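Local coordinates for amino acid amide racemase (Ochrobactrum anthropi, PDB 6GIO), which belongs to the class-III aminotransferase family of fold-type I enzymes and binds the cofactor pyridoxal-5'-phosphate in a two-chain assembly, at residues 115-118 and 119-123; 226-230 and 231-235; 319-322 and 323-327; 328-331 and 332-336. All blocks are in the same frame, centred on the assembly; numbering follows the deposited sequence.

Interaction 1 of 4, residues 115-118 and 119-123; sequences ANDC and AVRVL
Asp-117 and Arg-121, one helical turn apart, cross at a slant: carboxylate OD1 lies 3.8 Å from the arginine methylene CG, and the carboxylate and guanidinium planes are 66° apart. The two side chains meet through aliphatic carbon and do not form an ion pair, since Asp-117 OD1 and Arg-121 NE stay 5.5 Å apart. Each polar end has its partner elsewhere: Asp-117 OD1 hydrogen-bonds Thr-144 OG1 of the second subunit, and Arg-121 NH2 bonds Phe-291 O while its guanidinium makes a cation-pi contact with the same phenylalanine. A bend at chi3 turns the arginine chain away from Asp-117. Val-120 sets CG1 between its backbone N and carbonyl carbon (chi1 63°), which brings that methyl 3.2 Å from Asp-117 O. Cys-118 SG and Val-122 CG1 are only loosely apposed, at 4.5 Å. The backbone is regular, with Arg-121 N donating to Asp-117 O at 2.9 Å and 165°. All the touching residues are buried. This is a stretch of helix 112-127 with one side turned to the second subunit and Asn-116 in the pyridoxal-5'-phosphate pocket, as expected of a fold-type I cofactor site beside a dimer interface.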
loop_
_atom_site.group_PDB
_atom_site.type_symbol
_atom_site.label_atom_id
_atom_site.label_comp_id
_atom_site.label_asym_id
_atom_site.label_seq_id
_atom_site.Cartn_x
_atom_site.Cartn_y
_atom_site.Cartn_z
ATOM N N ALA C 115 -6.071 -1.297 -4.067
ATOM C CA ALA C 115 -6.665 -1.345 -5.418
ATOM C C ALA C 115 -8.163 -1.467 -5.341
ATOM O O ALA C 115 -8.901 -0.779 -6.097
ATOM C CB ALA C 115 -6.053 -2.473 -6.233
ATOM N N ASN C 116 -8.650 -2.309 -4.440
ATOM C CA ASN C 116 -10.094 -2.396 -4.254
ATOM C C ASN C 116 -10.672 -1.163 -3.522
ATOM O O ASN C 116 -11.836 -0.778 -3.746
ATOM C CB ASN C 116 -10.516 -3.695 -3.526
ATOM C CG ASN C 116 -10.437 -4.922 -4.408
ATOM O OD1 ASN C 116 -9.812 -5.930 -4.035
ATOM N ND2 ASN C 116 -11.042 -4.850 -5.589
ATOM N N ASP C 117 -9.879 -0.542 -2.662
ATOM C CA ASP C 117 -10.309 0.701 -2.036
ATOM C C ASP C 117 -10.481 1.786 -3.119
ATOM O O ASP C 117 -11.483 2.500 -3.160
ATOM C CB ASP C 117 -9.311 1.129 -0.980
ATOM C CG ASP C 117 -9.839 2.256 -0.119
ATOM O OD1 ASP C 117 -11.067 2.458 -0.043
ATOM O OD2 ASP C 117 -9.033 2.949 0.491
ATOM N N CYS C 118 -9.488 1.869 -3.991
ATOM C CA CYS C 118 -9.540 2.709 -5.160
ATOM C C CYS C 118 -10.796 2.424 -5.947
ATOM O O CYS C 118 -11.578 3.338 -6.240
ATOM C CB CYS C 118 -8.295 2.496 -6.051
ATOM S SG CYS C 118 -8.398 3.489 -7.581
ATOM N N ALA C 119 -11.000 1.146 -6.283
ATOM C CA ALA C 119 -12.126 0.760 -7.118
ATOM C C ALA C 119 -13.402 1.254 -6.481
ATOM O O ALA C 119 -14.169 1.928 -7.150
ATOM C CB ALA C 119 -12.180 -0.763 -7.340
ATOM N N VAL C 120 -13.631 0.954 -5.198
ATOM C CA VAL C 120 -14.896 1.382 -4.583
ATOM C C VAL C 120 -15.068 2.903 -4.536
ATOM O O VAL C 120 -16.166 3.430 -4.849
ATOM C CB VAL C 120 -15.188 0.761 -3.175
ATOM C CG1 VAL C 120 -14.167 1.163 -2.122
ATOM C CG2 VAL C 120 -16.573 1.187 -2.720
ATOM N N ARG C 121 -13.993 3.609 -4.202
ATOM C CA ARG C 121 -14.052 5.088 -4.131
ATOM C C ARG C 121 -14.394 5.683 -5.506
ATOM O O ARG C 121 -15.270 6.504 -5.582
ATOM C CB ARG C 121 -12.703 5.638 -3.673
ATOM C CG ARG C 121 -12.337 5.313 -2.234
ATOM C CD ARG C 121 -11.247 6.224 -1.715
ATOM N NE ARG C 121 -11.517 7.622 -1.933
ATOM C CZ ARG C 121 -10.641 8.511 -2.350
ATOM N NH1 ARG C 121 -9.346 8.307 -2.190
ATOM N NH2 ARG C 121 -11.071 9.595 -2.957
ATOM N N VAL C 122 -13.776 5.194 -6.568
ATOM C CA VAL C 122 -13.932 5.843 -7.869
ATOM C C VAL C 122 -15.180 5.368 -8.581
ATOM O O VAL C 122 -15.795 6.108 -9.372
ATOM C CB VAL C 122 -12.661 5.664 -8.747
ATOM C CG1 VAL C 122 -12.510 4.241 -9.237
ATOM C CG2 VAL C 122 -12.657 6.661 -9.901
ATOM N N LEU C 123 -15.557 4.124 -8.330
ATOM C CA LEU C 123 -16.819 3.618 -8.932
ATOM C C LEU C 123 -18.054 4.376 -8.404
ATOM O O LEU C 123 -18.923 4.819 -9.186
ATOM C CB LEU C 123 -16.965 2.135 -8.711
ATOM C CG LEU C 123 -16.063 1.195 -9.498
ATOM C CD1 LEU C 123 -16.008 -0.148 -8.772
ATOM C CD2 LEU C 123 -16.577 1.015 -10.909
#

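Interaction 2 of 4, residues 226-230 and 231-235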
loop_
_atom_site.group_PDB
_atom_site.type_symbol
_atom_site.label_atom_id
_atom_site.label_comp_id
_atom_site.label_asym_id
_atom_site.label_seq_id
_atom_site.Cartn_x
_atom_site.Cartn_y
_atom_site.Cartn_z
ATOM N N ASP C 226 -24.696 -10.459 -16.521
ATOM C CA ASP C 226 -25.781 -10.033 -17.423
ATOM C C ASP C 226 -26.962 -9.397 -16.665
ATOM O O ASP C 226 -27.500 -8.390 -17.134
ATOM C CB ASP C 226 -26.280 -11.219 -18.274
ATOM C CG ASP C 226 -25.256 -11.683 -19.317
ATOM O OD1 ASP C 226 -24.184 -11.076 -19.467
ATOM O OD2 ASP C 226 -25.515 -12.696 -19.989
ATOM N N ARG C 227 -27.351 -9.979 -15.515
ATOM C CA ARG C 227 -28.379 -9.412 -14.610
ATOM C C ARG C 227 -28.055 -7.986 -14.134
ATOM O O ARG C 227 -28.944 -7.154 -14.003
ATOM C CB ARG C 227 -28.555 -10.261 -13.331
ATOM C CG ARG C 227 -29.197 -11.635 -13.462
ATOM C CD ARG C 227 -30.671 -11.594 -13.814
ATOM N NE ARG C 227 -31.438 -12.676 -13.176
ATOM C CZ ARG C 227 -31.464 -13.936 -13.592
ATOM N NH1 ARG C 227 -32.219 -14.804 -12.950
ATOM N NH2 ARG C 227 -30.731 -14.340 -14.627
ATOM N N CYS C 228 -26.774 -7.731 -13.862
ATOM C CA CYS C 228 -26.300 -6.449 -13.354
ATOM C C CYS C 228 -26.114 -5.428 -14.498
ATOM O O CYS C 228 -26.546 -4.280 -14.391
ATOM C CB CYS C 228 -25.025 -6.689 -12.607
ATOM S SG CYS C 228 -25.293 -7.565 -11.033
ATOM N N ARG C 229 -25.512 -5.865 -15.588
ATOM C CA ARG C 229 -25.139 -5.045 -16.711
ATOM C C ARG C 229 -26.377 -4.502 -17.410
ATOM O O ARG C 229 -26.375 -3.401 -17.898
ATOM C CB ARG C 229 -24.286 -5.872 -17.697
ATOM C CG ARG C 229 -23.956 -5.117 -19.001
ATOM C CD ARG C 229 -22.709 -5.657 -19.673
ATOM N NE ARG C 229 -21.525 -5.424 -18.838
ATOM C CZ ARG C 229 -20.384 -6.089 -18.946
ATOM N NH1 ARG C 229 -20.257 -7.077 -19.823
ATOM N NH2 ARG C 229 -19.375 -5.811 -18.133
ATOM N N LYS C 230 -27.436 -5.280 -17.411
ATOM C CA LYS C 230 -28.752 -4.852 -17.879
ATOM C C LYS C 230 -29.265 -3.532 -17.252
ATOM O O LYS C 230 -30.139 -2.866 -17.838
ATOM C CB LYS C 230 -29.733 -6.009 -17.606
ATOM C CG LYS C 230 -31.206 -5.666 -17.484
ATOM C CD LYS C 230 -32.062 -6.895 -17.172
ATOM C CE LYS C 230 -31.666 -8.082 -18.045
ATOM N NZ LYS C 230 -32.747 -9.092 -18.173
ATOM N N HIS C 231 -28.739 -3.158 -16.080
ATOM C CA HIS C 231 -29.135 -1.929 -15.371
ATOM C C HIS C 231 -28.006 -0.939 -15.227
ATOM O O HIS C 231 -28.084 -0.045 -14.380
ATOM C CB HIS C 231 -29.679 -2.272 -13.970
ATOM C CG HIS C 231 -30.819 -3.240 -13.989
ATOM N ND1 HIS C 231 -32.100 -2.867 -14.341
ATOM C CD2 HIS C 231 -30.877 -4.563 -13.704
ATOM C CE1 HIS C 231 -32.897 -3.920 -14.286
ATOM N NE2 HIS C 231 -32.179 -4.961 -13.902
ATOM N N GLY C 232 -26.970 -1.084 -16.061
ATOM C CA GLY C 232 -25.840 -0.197 -16.047
ATOM C C GLY C 232 -24.895 -0.425 -14.871
ATOM O O GLY C 232 -24.013 0.387 -14.650
ATOM N N ILE C 233 -25.076 -1.500 -14.102
ATOM C CA ILE C 233 -24.172 -1.790 -12.976
ATOM C C ILE C 233 -22.824 -2.228 -13.590
ATOM O O ILE C 233 -22.754 -3.137 -14.432
ATOM C CB ILE C 233 -24.725 -2.888 -12.037
ATOM C CG1 ILE C 233 -26.042 -2.443 -11.400
ATOM C CG2 ILE C 233 -23.743 -3.210 -10.934
ATOM C CD1 ILE C 233 -26.923 -3.508 -10.788
ATOM N N LEU C 234 -21.744 -1.587 -13.186
ATOM C CA LEU C 234 -20.436 -1.978 -13.674
ATOM C C LEU C 234 -19.952 -3.282 -13.008
ATOM O O LEU C 234 -20.208 -3.534 -11.815
ATOM C CB LEU C 234 -19.438 -0.849 -13.440
ATOM C CG LEU C 234 -19.751 0.471 -14.148
ATOM C CD1 LEU C 234 -18.736 1.562 -13.793
ATOM C CD2 LEU C 234 -19.822 0.253 -15.646
ATOM N N VAL C 235 -19.243 -4.094 -13.795
ATOM C CA VAL C 235 -18.868 -5.425 -13.420
ATOM C C VAL C 235 -17.355 -5.447 -13.171
ATOM O O VAL C 235 -16.552 -5.110 -14.046
ATOM C CB VAL C 235 -19.291 -6.404 -14.532
ATOM C CG1 VAL C 235 -18.894 -7.830 -14.190
ATOM C CG2 VAL C 235 -20.801 -6.302 -14.767
HETATM O O HOH W 1 -21.917 -2.988 -16.949
#
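The imidazole of His-231 carries the Lys-230 methylene CG over one face, 3.9 Å from the ring centroid and 15° off the normal, a CH-pi contact displaced toward the rim. At its edge, near the ring plane, CD2 comes to 3.2 Å from Arg-227 O. The Lys-230 and His-231 side chains run alongside each other in the same direction; Lys-230 holds CG beside its carbonyl carbon (chi1 157°), which lays its methylenes along the imidazole. The other flat group, the Arg-229 guanidinium, has a water in plane at its edge: the water accepts from Arg-229 NE and donates to Ile-233 O at 2.7 Å, linking the helix's last turn to the loop that leads into the strand. Val-235 CB lies obliquely to this group, 3.7 Å from Arg-229 NH2, the two side chains crossing at about a right angle. NH2 itself hydrogen-bonds Glu-259 O and makes a salt bridge with Asp-261 OD2.

The backbone evidence is that of a Schellman motif. Ile-233 N donates to Cys-228 O at 3.2 Å and Gly-232 N to Arg-229 O at 3.0 Å, with Gly-232 at positive phi (75°) as the C-prime residue. Cys-228 O also receives His-231 N, so it is held by two donors arriving from opposite faces of its plane.

Helix 220-229 is thus linked through this turn to strand 234-238, within a beta-alpha-beta unit that starts at strand 199-204. Cys-228 and Val-235 pack on that first strand, Ile-233 reaches helix 179-191, and Leu-234 rests on helix 112-127.

Interaction 3 of 4, residues 319-322 and 323-327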
loop_
_atom_site.group_PDB
_atom_site.type_symbol
_atom_site.label_atom_id
_atom_site.label_comp_id
_atom_site.label_asym_id
_atom_site.label_seq_id
_atom_site.Cartn_x
_atom_site.Cartn_y
_atom_site.Cartn_z
ATOM N N ALA C 319 0.664 -19.846 -18.623
ATOM C CA ALA C 319 -0.758 -20.125 -18.497
ATOM C C ALA C 319 -0.982 -21.553 -18.946
ATOM O O ALA C 319 -1.516 -22.373 -18.214
ATOM C CB ALA C 319 -1.578 -19.175 -19.356
ATOM N N GLN C 320 -0.554 -21.843 -20.167
ATOM C CA GLN C 320 -0.720 -23.181 -20.731
ATOM C C GLN C 320 0.006 -24.185 -19.810
ATOM O O GLN C 320 -0.558 -25.169 -19.404
ATOM C CB GLN C 320 -0.228 -23.240 -22.178
ATOM C CG GLN C 320 -1.000 -22.322 -23.141
ATOM C CD GLN C 320 -0.910 -20.807 -22.815
ATOM O OE1 GLN C 320 0.169 -20.261 -22.479
ATOM N NE2 GLN C 320 -2.066 -20.124 -22.914
ATOM N N ARG C 321 1.219 -23.894 -19.403
ATOM C CA ARG C 321 1.905 -24.801 -18.505
ATOM C C ARG C 321 1.151 -25.060 -17.186
ATOM O O ARG C 321 1.081 -26.198 -16.719
ATOM C CB ARG C 321 3.311 -24.310 -18.237
ATOM C CG ARG C 321 4.135 -25.327 -17.486
ATOM C CD ARG C 321 5.547 -24.854 -17.242
ATOM N NE ARG C 321 6.307 -25.884 -16.534
ATOM C CZ ARG C 321 6.413 -26.022 -15.206
ATOM N NH1 ARG C 321 5.816 -25.211 -14.351
ATOM N NH2 ARG C 321 7.114 -27.015 -14.716
ATOM N N SER C 322 0.559 -24.020 -16.599
ATOM C CA SER C 322 -0.093 -24.164 -15.302
ATOM C C SER C 322 -1.347 -25.074 -15.406
ATOM O O SER C 322 -1.636 -25.850 -14.485
ATOM C CB SER C 322 -0.444 -22.790 -14.722
ATOM O OG SER C 322 0.721 -22.007 -14.537
ATOM N N GLU C 323 -2.092 -24.994 -16.509
ATOM C CA GLU C 323 -3.165 -25.972 -16.748
ATOM C C GLU C 323 -2.650 -27.407 -16.707
ATOM O O GLU C 323 -3.252 -28.272 -16.079
ATOM C CB GLU C 323 -3.833 -25.765 -18.112
ATOM C CG GLU C 323 -4.824 -26.858 -18.464
ATOM C CD GLU C 323 -5.798 -26.410 -19.543
ATOM O OE1 GLU C 323 -5.417 -26.355 -20.727
ATOM O OE2 GLU C 323 -6.958 -26.103 -19.222
ATOM N N ARG C 324 -1.546 -27.657 -17.401
ATOM C CA ARG C 324 -1.018 -29.014 -17.523
ATOM C C ARG C 324 -0.432 -29.500 -16.185
ATOM O O ARG C 324 -0.794 -30.545 -15.685
ATOM C CB ARG C 324 -0.013 -29.086 -18.691
ATOM C CG ARG C 324 0.599 -30.470 -18.956
ATOM C CD ARG C 324 1.651 -30.419 -20.054
ATOM N NE ARG C 324 2.875 -29.715 -19.639
ATOM C CZ ARG C 324 3.824 -30.237 -18.858
ATOM N NH1 ARG C 324 3.705 -31.471 -18.370
ATOM N NH2 ARG C 324 4.888 -29.510 -18.535
ATOM N N VAL C 325 0.421 -28.693 -15.582
ATOM C CA VAL C 325 1.166 -29.051 -14.369
ATOM C C VAL C 325 0.228 -29.055 -13.140
ATOM O O VAL C 325 0.309 -29.931 -12.260
ATOM C CB VAL C 325 2.377 -28.063 -14.267
ATOM C CG1 VAL C 325 2.756 -27.660 -12.859
ATOM C CG2 VAL C 325 3.566 -28.634 -15.033
ATOM N N GLY C 326 -0.655 -28.056 -13.074
ATOM C CA GLY C 326 -1.706 -28.035 -12.081
ATOM C C GLY C 326 -2.643 -29.242 -12.158
ATOM O O GLY C 326 -3.098 -29.744 -11.131
ATOM N N GLY C 327 -2.945 -29.696 -13.368
ATOM C CA GLY C 327 -3.735 -30.933 -13.565
ATOM C C GLY C 327 -3.056 -32.170 -12.985
ATOM O O GLY C 327 -3.685 -32.942 -12.240
#
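Arg-321 and Val-325 make the close part of this contact. Val-325 CG2 sits over one face of the Arg-321 guanidinium, 3.8 Å above the plane and over its centre, with Arg-321 CZ and NH2 both 3.9 Å from Val-325 CG2. The arginine starts anti to its backbone nitrogen (chi1 -171°) and stays extended as far as NE, a course that carries the flat group along the helix by one turn and lays it beside the valine. The same methyl also lies over one face of the Arg-324 guanidinium, nearer its rim, so a single CG2 serves two guanidinium groups. Their charges are alike, with Arg-321 NE and Arg-324 NH2 4.4 Å apart. Arg-321 NH2 hydrogen-bonds Leu-404 O, while Arg-324 NH1 makes a salt bridge to Glu-406 that probably offsets some of the like charge.

The backbone bonds are uneven. Val-325 N reaches Arg-321 O at 2.8 Å with a nearly straight 172° bond, and Gly-326 N meets Ser-322 O at the same length but is more bent, 141°. Glu-323 N to Ala-319 O is longer, at 3.2 Å. On the outer face, between two exposed residues, Arg-324 N to Gln-320 O is weak at 3.3 Å; Glu-323 is exposed as well.

On the inner side Ser-322 OG turns back to Leu-318 O, while Ser-322 and Val-325 pack on Leu-351, in the loop between strands 343-349 and 352-357. Arg-324 ties helix 318-339 to the first residue of helix 406-424.

Interaction 4 of 4, residues 328-331 and 332-336; sequences IFAD and RLRRL
Asp-331 OD1 and Arg-334 NH1 form a salt bridge of 2.7 Å, three residues apart on helix 318-339. Short as it is, the hydrogen bond within it is weak, because the N-H...O angle is only 120°. The carboxylate approaches at the edge of the guanidinium, near its plane, yet the two planes are 59° apart, which rules out a flat two-pronged pairing. The arginine chain, extended from CG to NE, points back toward the preceding turn, which also leaves Arg-334 NH1 3.8 Å from Ala-330 CB. Its other terminal nitrogen, NH2, bonds weakly to Val-346 O.

The apolar counterpart is the Phe-329 ring, where Leu-333 CD1 lies over one face, 4.0 Å from the centroid and 22° off the normal. This CH-pi contact is displaced toward the rim, with Phe-329 CE1 nearest CD1 at 3.7 Å. The phenylalanine ring projects outward from the helix with a slight forward tilt, and the leucine one turn on comes over its face. Beneath both pairs the backbone is uniform, as in Arg-334 N to Ala-330 O at 2.9 Å.

The helix therefore has an ionic, solvent-facing side and a buried one. On the buried side Phe-329 packs against helix 406-424 and Leu-333 against strands 343-349 and 352-357. Arg-332, partly exposed, makes a salt bridge to Asp-410 of helix 406-424.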
loop_
_atom_site.group_PDB
_atom_site.type_symbol
_atom_site.label_atom_id
_atom_site.label_comp_id
_atom_site.label_asym_id
_atom_site.label_seq_id
_atom_site.Cartn_x
_atom_site.Cartn_y
_atom_site.Cartn_z
ATOM N N ILE C 328 -1.776 -32.361 -13.318
ATOM C CA ILE C 328 -0.964 -33.431 -12.685
ATOM C C ILE C 328 -0.982 -33.345 -11.147
ATOM O O ILE C 328 -1.217 -34.353 -10.461
ATOM C CB ILE C 328 0.495 -33.442 -13.215
ATOM C CG1 ILE C 328 0.507 -33.678 -14.745
ATOM C CG2 ILE C 328 1.334 -34.474 -12.470
ATOM C CD1 ILE C 328 1.785 -33.225 -15.426
ATOM N N PHE C 329 -0.757 -32.140 -10.600
ATOM C CA PHE C 329 -0.702 -31.947 -9.136
ATOM C C PHE C 329 -2.065 -32.265 -8.522
ATOM O O PHE C 329 -2.158 -32.999 -7.538
ATOM C CB PHE C 329 -0.280 -30.503 -8.783
ATOM C CG PHE C 329 0.028 -30.275 -7.309
ATOM C CD1 PHE C 329 0.240 -31.333 -6.422
ATOM C CD2 PHE C 329 0.155 -28.985 -6.825
ATOM C CE1 PHE C 329 0.526 -31.108 -5.086
ATOM C CE2 PHE C 329 0.460 -28.746 -5.486
ATOM C CZ PHE C 329 0.641 -29.808 -4.614
ATOM N N ALA C 330 -3.117 -31.716 -9.120
ATOM C CA ALA C 330 -4.476 -31.920 -8.622
ATOM C C ALA C 330 -4.825 -33.427 -8.585
ATOM O O ALA C 330 -5.409 -33.922 -7.617
ATOM C CB ALA C 330 -5.503 -31.126 -9.463
ATOM N N ASP C 331 -4.466 -34.144 -9.643
ATOM C CA ASP C 331 -4.772 -35.575 -9.735
ATOM C C ASP C 331 -4.025 -36.404 -8.709
ATOM O O ASP C 331 -4.641 -37.277 -8.104
ATOM C CB ASP C 331 -4.556 -36.085 -11.161
ATOM C CG ASP C 331 -5.617 -35.570 -12.108
ATOM O OD1 ASP C 331 -6.754 -35.294 -11.620
ATOM O OD2 ASP C 331 -5.335 -35.460 -13.324
ATOM N N ARG C 332 -2.750 -36.093 -8.458
ATOM C CA ARG C 332 -2.006 -36.722 -7.330
ATOM C C ARG C 332 -2.770 -36.537 -6.033
ATOM O O ARG C 332 -3.016 -37.468 -5.304
ATOM C CB ARG C 332 -0.579 -36.165 -7.176
ATOM C CG ARG C 332 0.349 -36.475 -8.345
ATOM C CD ARG C 332 0.788 -37.948 -8.416
ATOM N NE ARG C 332 1.346 -38.407 -7.133
ATOM C CZ ARG C 332 2.629 -38.325 -6.774
ATOM N NH1 ARG C 332 3.527 -37.840 -7.613
ATOM N NH2 ARG C 332 3.024 -38.736 -5.578
ATOM N N LEU C 333 -3.177 -35.305 -5.755
ATOM C CA LEU C 333 -3.910 -35.020 -4.539
ATOM C C LEU C 333 -5.227 -35.776 -4.461
ATOM O O LEU C 333 -5.530 -36.392 -3.448
ATOM C CB LEU C 333 -4.106 -33.509 -4.403
ATOM C CG LEU C 333 -2.825 -32.723 -4.148
ATOM C CD1 LEU C 333 -3.070 -31.235 -4.360
ATOM C CD2 LEU C 333 -2.313 -32.991 -2.737
ATOM N N ARG C 334 -6.004 -35.774 -5.528
ATOM C CA ARG C 334 -7.238 -36.576 -5.537
ATOM C C ARG C 334 -7.038 -38.043 -5.183
ATOM O O ARG C 334 -7.785 -38.601 -4.376
ATOM C CB ARG C 334 -7.913 -36.545 -6.897
ATOM C CG ARG C 334 -8.854 -35.414 -7.029
ATOM C CD ARG C 334 -9.598 -35.393 -8.359
ATOM N NE ARG C 334 -9.914 -33.987 -8.577
ATOM C CZ ARG C 334 -9.264 -33.158 -9.385
ATOM N NH1 ARG C 334 -8.284 -33.582 -10.169
ATOM N NH2 ARG C 334 -9.642 -31.894 -9.436
ATOM N N ARG C 335 -6.060 -38.682 -5.817
ATOM C CA ARG C 335 -5.793 -40.099 -5.554
ATOM C C ARG C 335 -5.414 -40.350 -4.078
ATOM O O ARG C 335 -5.640 -41.445 -3.558
ATOM C CB ARG C 335 -4.725 -40.658 -6.501
ATOM C CG ARG C 335 -5.121 -40.750 -7.975
ATOM C CD ARG C 335 -4.094 -41.581 -8.757
ATOM N NE ARG C 335 -3.777 -42.822 -8.012
ATOM C CZ ARG C 335 -4.054 -44.080 -8.394
ATOM N NH1 ARG C 335 -4.613 -44.365 -9.567
ATOM N NH2 ARG C 335 -3.736 -45.082 -7.587
ATOM N N LEU C 336 -4.905 -39.336 -3.382
ATOM C CA LEU C 336 -4.634 -39.478 -1.963
ATOM C C LEU C 336 -5.910 -39.689 -1.144
ATOM O O LEU C 336 -5.843 -40.178 0.005
ATOM C CB LEU C 336 -3.837 -38.290 -1.412
ATOM C CG LEU C 336 -2.435 -38.077 -2.036
ATOM C CD1 LEU C 336 -1.797 -36.846 -1.436
ATOM C CD2 LEU C 336 -1.495 -39.277 -1.868
#

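In the fold
Along the chain the four contacts follow one another in numerical order. Interactions 1 and 2 are neighbours, with centres 18 Å apart, and meet where Leu-123 CD2 packs on Leu-234 CD1 at 3.6 Å; helix 112-127 there lies against the sheet that contains strand 234-238. Interactions 3 and 4 are consecutive pieces of helix 318-339, centres 14 Å apart, beside the other seven-stranded sheet. The two pairs stand well separated: interactions 1 and 4 are about 38 Å apart between centres, on opposite sides of the chain's centre. One pair thus belongs to the cofactor-binding sheet region, whereas 319-327 and 328-336 help build the second sheet's helical layer.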